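Long-range contacts in putative adenosine kinase (Schistosoma mansoni, PDB 3VAS), which probably phosphorylates adenosine to AMP with a phosphate from ATP, as an adenosine kinase of the ribokinase-like pfkB family: residues Phe44-Tyr49 / Ala142-Glu147; Tyr49-Asp54 / Leu149-Thr154. All coordinates share one frame; numbering follows the deposited sequence.

Interaction 1: Phe44-Tyr49 / Ala142-Glu147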
loop_
_atom_site.group_PDB
_atom_site.type_symbol
_atom_site.label_atom_id
_atom_site.label_comp_id
_atom_site.label_asym_id
_atom_site.label_seq_id
_atom_site.Cartn_x
_atom_site.Cartn_y
_atom_site.Cartn_z
ATOM N N PHE A 44 -2.422 26.741 9.225
ATOM C CA PHE A 44 -2.522 26.549 10.674
ATOM C C PHE A 44 -2.782 25.093 11.042
ATOM O O PHE A 44 -2.371 24.637 12.107
ATOM C CB PHE A 44 -3.569 27.481 11.313
ATOM C CG PHE A 44 -5.009 27.109 11.020
ATOM C CD1 PHE A 44 -5.647 26.101 11.733
ATOM C CD2 PHE A 44 -5.737 27.803 10.062
ATOM C CE1 PHE A 44 -6.969 25.771 11.472
ATOM C CE2 PHE A 44 -7.062 27.480 9.801
ATOM C CZ PHE A 44 -7.678 26.461 10.505
ATOM N N MET A 45 -3.457 24.376 10.145
ATOM C CA MET A 45 -3.863 22.992 10.386
ATOM C C MET A 45 -2.685 22.084 10.721
ATOM O O MET A 45 -2.801 21.196 11.568
ATOM C CB MET A 45 -4.610 22.433 9.172
ATOM C CG MET A 45 -5.935 23.115 8.883
ATOM S SD MET A 45 -7.235 22.586 10.007
ATOM C CE MET A 45 -7.325 20.849 9.613
ATOM N N TYR A 46 -1.556 22.311 10.058
ATOM C CA TYR A 46 -0.376 21.470 10.251
ATOM C C TYR A 46 0.272 21.716 11.609
ATOM O O TYR A 46 0.786 20.787 12.230
ATOM C CB TYR A 46 0.623 21.665 9.102
ATOM C CG TYR A 46 0.001 21.375 7.759
ATOM C CD1 TYR A 46 0.010 20.088 7.230
ATOM C CD2 TYR A 46 -0.637 22.378 7.035
ATOM C CE1 TYR A 46 -0.582 19.813 6.006
ATOM C CE2 TYR A 46 -1.230 22.111 5.811
ATOM C CZ TYR A 46 -1.198 20.829 5.304
ATOM O OH TYR A 46 -1.790 20.562 4.092
ATOM N N ARG A 47 0.233 22.963 12.072
ATOM C CA ARG A 47 0.735 23.297 13.404
ATOM C C ARG A 47 -0.247 22.820 14.472
ATOM O O ARG A 47 0.140 22.186 15.456
ATOM C CB ARG A 47 0.971 24.808 13.540
ATOM C CG ARG A 47 1.736 25.437 12.377
ATOM C CD ARG A 47 2.197 26.860 12.699
ATOM N NE ARG A 47 1.108 27.712 13.180
ATOM C CZ ARG A 47 0.386 28.524 12.410
ATOM N NH1 ARG A 47 0.628 28.605 11.106
ATOM N NH2 ARG A 47 -0.583 29.257 12.948
ATOM N N LYS A 48 -1.523 23.127 14.257
ATOM C CA LYS A 48 -2.595 22.750 15.171
ATOM C C LYS A 48 -2.600 21.255 15.498
ATOM O O LYS A 48 -2.763 20.867 16.655
ATOM C CB LYS A 48 -3.944 23.173 14.583
ATOM C CG LYS A 48 -5.159 22.817 15.428
ATOM C CD LYS A 48 -6.406 23.481 14.857
ATOM C CE LYS A 48 -7.650 23.118 15.640
ATOM N NZ LYS A 48 -8.833 23.857 15.128
ATOM N N TYR A 49 -2.406 20.420 14.482
ATOM C CA TYR A 49 -2.446 18.972 14.680
ATOM C C TYR A 49 -1.066 18.318 14.674
ATOM O O TYR A 49 -0.962 17.090 14.652
ATOM C CB TYR A 49 -3.352 18.307 13.640
ATOM C CG TYR A 49 -4.799 18.703 13.786
ATOM C CD1 TYR A 49 -5.361 19.686 12.978
ATOM C CD2 TYR A 49 -5.599 18.112 14.750
ATOM C CE1 TYR A 49 -6.681 20.051 13.122
ATOM C CE2 TYR A 49 -6.914 18.471 14.900
ATOM C CZ TYR A 49 -7.452 19.437 14.089
ATOM O OH TYR A 49 -8.766 19.785 14.253
ATOM N N ALA A 142 -8.137 11.777 6.438
ATOM C CA ALA A 142 -8.112 13.192 6.126
ATOM C C ALA A 142 -6.822 13.441 5.370
ATOM O O ALA A 142 -5.735 13.271 5.923
ATOM C CB ALA A 142 -8.168 14.030 7.391
ATOM N N VAL A 143 -6.940 13.809 4.096
ATOM C CA VAL A 143 -5.762 14.097 3.284
ATOM C C VAL A 143 -5.635 15.604 3.108
ATOM O O VAL A 143 -6.381 16.220 2.347
ATOM C CB VAL A 143 -5.820 13.394 1.917
ATOM C CG1 VAL A 143 -4.512 13.592 1.153
ATOM C CG2 VAL A 143 -6.109 11.910 2.102
ATOM N N LEU A 144 -4.692 16.195 3.831
ATOM C CA LEU A 144 -4.548 17.645 3.869
ATOM C C LEU A 144 -3.553 18.133 2.821
ATOM O O LEU A 144 -2.355 17.875 2.921
ATOM C CB LEU A 144 -4.121 18.096 5.264
ATOM C CG LEU A 144 -5.242 18.405 6.261
ATOM C CD1 LEU A 144 -6.211 17.241 6.421
ATOM C CD2 LEU A 144 -4.655 18.805 7.603
ATOM N N VAL A 145 -4.054 18.833 1.810
ATOM C CA VAL A 145 -3.200 19.276 0.716
ATOM C C VAL A 145 -2.923 20.778 0.766
ATOM O O VAL A 145 -3.837 21.586 0.951
ATOM C CB VAL A 145 -3.802 18.898 -0.659
ATOM C CG1 VAL A 145 -2.958 19.471 -1.792
ATOM C CG2 VAL A 145 -3.922 17.382 -0.789
ATOM N N SER A 146 -1.655 21.142 0.619
ATOM C CA SER A 146 -1.283 22.538 0.445
ATOM C C SER A 146 -0.014 22.631 -0.390
ATOM O O SER A 146 0.643 21.624 -0.656
ATOM C CB SER A 146 -1.096 23.233 1.797
ATOM O OG SER A 146 -0.050 22.637 2.541
ATOM N N GLU A 147 0.326 23.842 -0.812
ATOM C CA GLU A 147 1.534 24.057 -1.593
ATOM C C GLU A 147 2.767 23.757 -0.746
ATOM O O GLU A 147 3.791 23.306 -1.259
ATOM C CB GLU A 147 1.575 25.489 -2.125
ATOM C CG GLU A 147 2.737 25.770 -3.059
ATOM C CD GLU A 147 2.682 27.166 -3.640
ATOM O OE1 GLU A 147 1.687 27.483 -4.328
ATOM O OE2 GLU A 147 3.625 27.950 -3.404
#
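The ring of Tyr46 and the side chain of Leu144 run alongside each other, pointing opposite ways, the phenol reaching from helix 44-48 to the end of strand 138-145 while the leucine side chain leans back toward the helix. The tyrosine's CG stands anti to its carbonyl carbon (chi1 -57°), which lets the ring bridge two elements whose axes stay 10.3 Å apart. Its OH makes a weak hydrogen bond of 3.0 Å to Leu144 O, which lies at the ring edge, near the ring plane. The apolar part of the ring serves as well: Tyr46 CZ rests 4.0 Å from Leu144 CB. A tyrosine suits this buried place because its ring carbons pack against Leu144 while its hydroxyl reaches the strand backbone.

Beyond the strand's last residue, Ser146 OG comes obliquely to the ring, 3.1 Å from Tyr46 OH, and is itself hydrogen-bonded to Leu149 O across the turn. One residue earlier on the helix, Met45 crosses Leu144 nearly perpendicularly. Its chain bends at chi2 and chi3, bringing CE to 3.9 Å from Leu144 CD2, and its flexible thioether can follow the branched leucine. Met45 also packs on Ile66 and Glu69 of helix 65-70. The arrangement is a short helix packed on a beta hairpin, strands 138-145 and 150-157, consistent with the small lid domain of ribokinase-like kinases.

Interaction 2: Tyr49-Asp54 / Leu149-Thr154; sequences YNLKKD and LRSMVT. With ADN (adenosine), chain C.
Leu51 packs on Val153 and Ser151 where the loop after helix 44-48 runs on to strand 55-58, which pairs in parallel with strand 150-157 in what is probably the lid of this ribokinase-like fold. The latter strand also reaches the substrate, Thr154 OG1 lying 2.8 Å from adenosine N7. Asn50, with positive phi, is the C-prime residue of the Schellman motif that ends the helix, and the chain then turns toward the strand. Leu51 crosses Val153 at about a right angle; both its methyls approach one branch, Leu51 CD2 lying 3.7 Å from Val153 CG2. Leucine and valine suit this buried side, since both offer only apolar carbons to each other.

Lys52 points its CB away from the strand, and its backbone makes the contact. Ser151 OG, placed anti to its own backbone N (chi1 -158°), donates to Lys52 O at 2.9 Å, tilted 26° from the carbonyl plane. Serine suits this place: its short side chain lets OG reach the loop carbonyl while CB packs against Leu51 CB.

Lys53 lays its aliphatic part over Leu149, with Lys53 CB 3.6 Å from Leu149 CD2. Bends at chi2 and chi4 then return its ammonium to the next residue, Lys53 NZ bonding Asp54 OD2 at 2.9 Å from above the carboxylate plane. At Asp54 the backbone joins the strand through Asp54 N to Arg150 O, 2.7 Å. Its carboxylate contacts two cations, which probably favours its charged form. Asp54 OD2 stands over one face of the Arg150 guanidinium, 3.3 Å from NE, so charge alone holds this salt bridge.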
loop_
_atom_site.group_PDB
_atom_site.type_symbol
_atom_site.label_atom_id
_atom_site.label_comp_id
_atom_site.label_asym_id
_atom_site.label_seq_id
_atom_site.Cartn_x
_atom_site.Cartn_y
_atom_site.Cartn_z
ATOM N N TYR A 49 -2.406 20.420 14.482
ATOM C CA TYR A 49 -2.446 18.972 14.680
ATOM C C TYR A 49 -1.066 18.318 14.674
ATOM O O TYR A 49 -0.962 17.090 14.652
ATOM C CB TYR A 49 -3.352 18.307 13.640
ATOM C CG TYR A 49 -4.799 18.703 13.786
ATOM C CD1 TYR A 49 -5.361 19.686 12.978
ATOM C CD2 TYR A 49 -5.599 18.112 14.750
ATOM C CE1 TYR A 49 -6.681 20.051 13.122
ATOM C CE2 TYR A 49 -6.914 18.471 14.900
ATOM C CZ TYR A 49 -7.452 19.437 14.089
ATOM O OH TYR A 49 -8.766 19.785 14.253
ATOM N N ASN A 50 -0.021 19.145 14.702
ATOM C CA ASN A 50 1.361 18.668 14.682
ATOM C C ASN A 50 1.632 17.669 13.554
ATOM O O ASN A 50 2.167 16.588 13.789
ATOM C CB ASN A 50 1.739 18.058 16.034
ATOM C CG ASN A 50 3.241 18.013 16.252
ATOM O OD1 ASN A 50 3.994 18.763 15.629
ATOM N ND2 ASN A 50 3.684 17.130 17.141
ATOM N N LEU A 51 1.252 18.038 12.335
ATOM C CA LEU A 51 1.389 17.150 11.183
ATOM C C LEU A 51 2.660 17.445 10.394
ATOM O O LEU A 51 3.136 18.581 10.367
ATOM C CB LEU A 51 0.167 17.269 10.271
ATOM C CG LEU A 51 -1.177 17.021 10.961
ATOM C CD1 LEU A 51 -2.320 17.158 9.975
ATOM C CD2 LEU A 51 -1.196 15.652 11.626
ATOM N N LYS A 52 3.194 16.419 9.743
ATOM C CA LYS A 52 4.472 16.524 9.049
ATOM C C LYS A 52 4.339 16.242 7.555
ATOM O O LYS A 52 3.398 15.573 7.120
ATOM C CB LYS A 52 5.484 15.563 9.678
ATOM C CG LYS A 52 5.735 15.819 11.157
ATOM C CD LYS A 52 6.062 14.533 11.906
ATOM C CE LYS A 52 7.338 13.882 11.389
ATOM N NZ LYS A 52 7.674 12.632 12.134
ATOM N N LYS A 53 5.290 16.759 6.783
ATOM C CA LYS A 53 5.332 16.581 5.332
ATOM C C LYS A 53 5.332 15.111 4.915
ATOM O O LYS A 53 6.057 14.296 5.489
ATOM C CB LYS A 53 6.582 17.264 4.760
ATOM C CG LYS A 53 6.666 17.254 3.238
ATOM C CD LYS A 53 5.878 18.408 2.630
ATOM C CE LYS A 53 5.658 18.227 1.130
ATOM N NZ LYS A 53 4.606 17.207 0.837
ATOM N N ASP A 54 4.516 14.787 3.916
ATOM C CA ASP A 54 4.483 13.452 3.315
ATOM C C ASP A 54 4.318 12.327 4.329
ATOM O O ASP A 54 4.773 11.208 4.101
ATOM C CB ASP A 54 5.745 13.203 2.480
ATOM C CG ASP A 54 5.802 14.066 1.236
ATOM O OD1 ASP A 54 6.914 14.496 0.856
ATOM O OD2 ASP A 54 4.734 14.312 0.637
ATOM N N LEU A 149 2.778 21.664 2.237
ATOM C CA LEU A 149 2.800 20.308 2.788
ATOM C C LEU A 149 1.641 19.441 2.303
ATOM O O LEU A 149 0.589 19.946 1.907
ATOM C CB LEU A 149 2.741 20.359 4.320
ATOM C CG LEU A 149 3.802 21.122 5.113
ATOM C CD1 LEU A 149 3.140 22.001 6.158
ATOM C CD2 LEU A 149 4.762 20.156 5.774
ATOM N N ARG A 150 1.846 18.127 2.344
ATOM C CA ARG A 150 0.746 17.177 2.252
ATOM C C ARG A 150 0.868 16.193 3.418
ATOM O O ARG A 150 1.972 15.775 3.782
ATOM C CB ARG A 150 0.707 16.464 0.893
ATOM C CG ARG A 150 1.642 15.274 0.755
ATOM C CD ARG A 150 0.912 14.065 0.180
ATOM N NE ARG A 150 1.772 12.884 0.095
ATOM C CZ ARG A 150 1.974 12.029 1.096
ATOM N NH1 ARG A 150 1.382 12.220 2.270
ATOM N NH2 ARG A 150 2.772 10.984 0.924
ATOM N N SER A 151 -0.264 15.849 4.023
ATOM C CA SER A 151 -0.245 15.072 5.251
ATOM C C SER A 151 -1.564 14.333 5.447
ATOM O O SER A 151 -2.633 14.841 5.096
ATOM C CB SER A 151 0.036 15.997 6.442
ATOM O OG SER A 151 0.548 15.278 7.551
ATOM N N MET A 152 -1.484 13.136 6.017
ATOM C CA MET A 152 -2.666 12.306 6.224
ATOM C C MET A 152 -2.925 11.985 7.692
ATOM O O MET A 152 -2.002 11.664 8.442
ATOM C CB MET A 152 -2.547 11.000 5.435
ATOM C CG MET A 152 -2.695 11.181 3.935
ATOM S SD MET A 152 -2.503 9.629 3.046
ATOM C CE MET A 152 -0.796 9.229 3.411
ATOM N N VAL A 153 -4.192 12.069 8.091
ATOM C CA VAL A 153 -4.623 11.600 9.403
ATOM C C VAL A 153 -5.697 10.534 9.220
ATOM O O VAL A 153 -6.783 10.810 8.709
ATOM C CB VAL A 153 -5.158 12.745 10.282
ATOM C CG1 VAL A 153 -5.468 12.233 11.694
ATOM C CG2 VAL A 153 -4.151 13.885 10.332
ATOM N N THR A 154 -5.385 9.313 9.640
ATOM C CA THR A 154 -6.240 8.169 9.368
ATOM C C THR A 154 -7.057 7.716 10.574
ATOM O O THR A 154 -6.510 7.470 11.647
ATOM C CB THR A 154 -5.408 6.973 8.881
ATOM O OG1 THR A 154 -4.732 7.336 7.673
ATOM C CG2 THR A 154 -6.299 5.769 8.621
HETATM O "O5'" ADN C . -0.719 5.876 -0.215
HETATM C "C5'" ADN C . -1.809 6.780 -0.043
HETATM C "C4'" ADN C . -3.033 6.070 0.482
HETATM O "O4'" ADN C . -2.763 5.540 1.789
HETATM C "C3'" ADN C . -4.299 6.920 0.635
HETATM O "O3'" ADN C . -5.239 6.566 -0.381
HETATM C "C2'" ADN C . -4.865 6.516 2.016
HETATM O "O2'" ADN C . -6.231 6.164 2.011
HETATM C "C1'" ADN C . -3.991 5.325 2.415
HETATM N N9 ADN C . -3.788 5.177 3.856
HETATM C C8 ADN C . -3.491 6.131 4.718
HETATM N N7 ADN C . -3.418 5.512 6.053
HETATM C C5 ADN C . -3.701 4.120 5.911
HETATM C C6 ADN C . -3.769 3.082 6.835
HETATM N N6 ADN C . -3.528 3.346 8.229
HETATM N N1 ADN C . -4.078 1.798 6.407
HETATM C C2 ADN C . -4.309 1.542 5.079
HETATM N N3 ADN C . -4.239 2.562 4.167
HETATM C C4 ADN C . -3.930 3.872 4.614
#

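Overall arrangement
Interactions 1 and 2 lie about 6 Å apart between centres and share Tyr49, where helix 44-48 gives way to the following loop. They use successive strands of one hairpin, joined by the probable bond from Leu144 N to Ser151 O, while the Schellman bond from Leu51 N to Tyr46 O joins their first segments. Leu144 also packs on Leu51, so the apolar sides of the two contacts touch. Interaction 1 is the more buried, built from an aromatic ring, a thioether and a leucine with a weak polar tie. Interaction 2 grades from a buried Leu51-Val153 end to a lysine-aspartate-arginine network nearer the surface, and its strand leads on to the adenosine pocket.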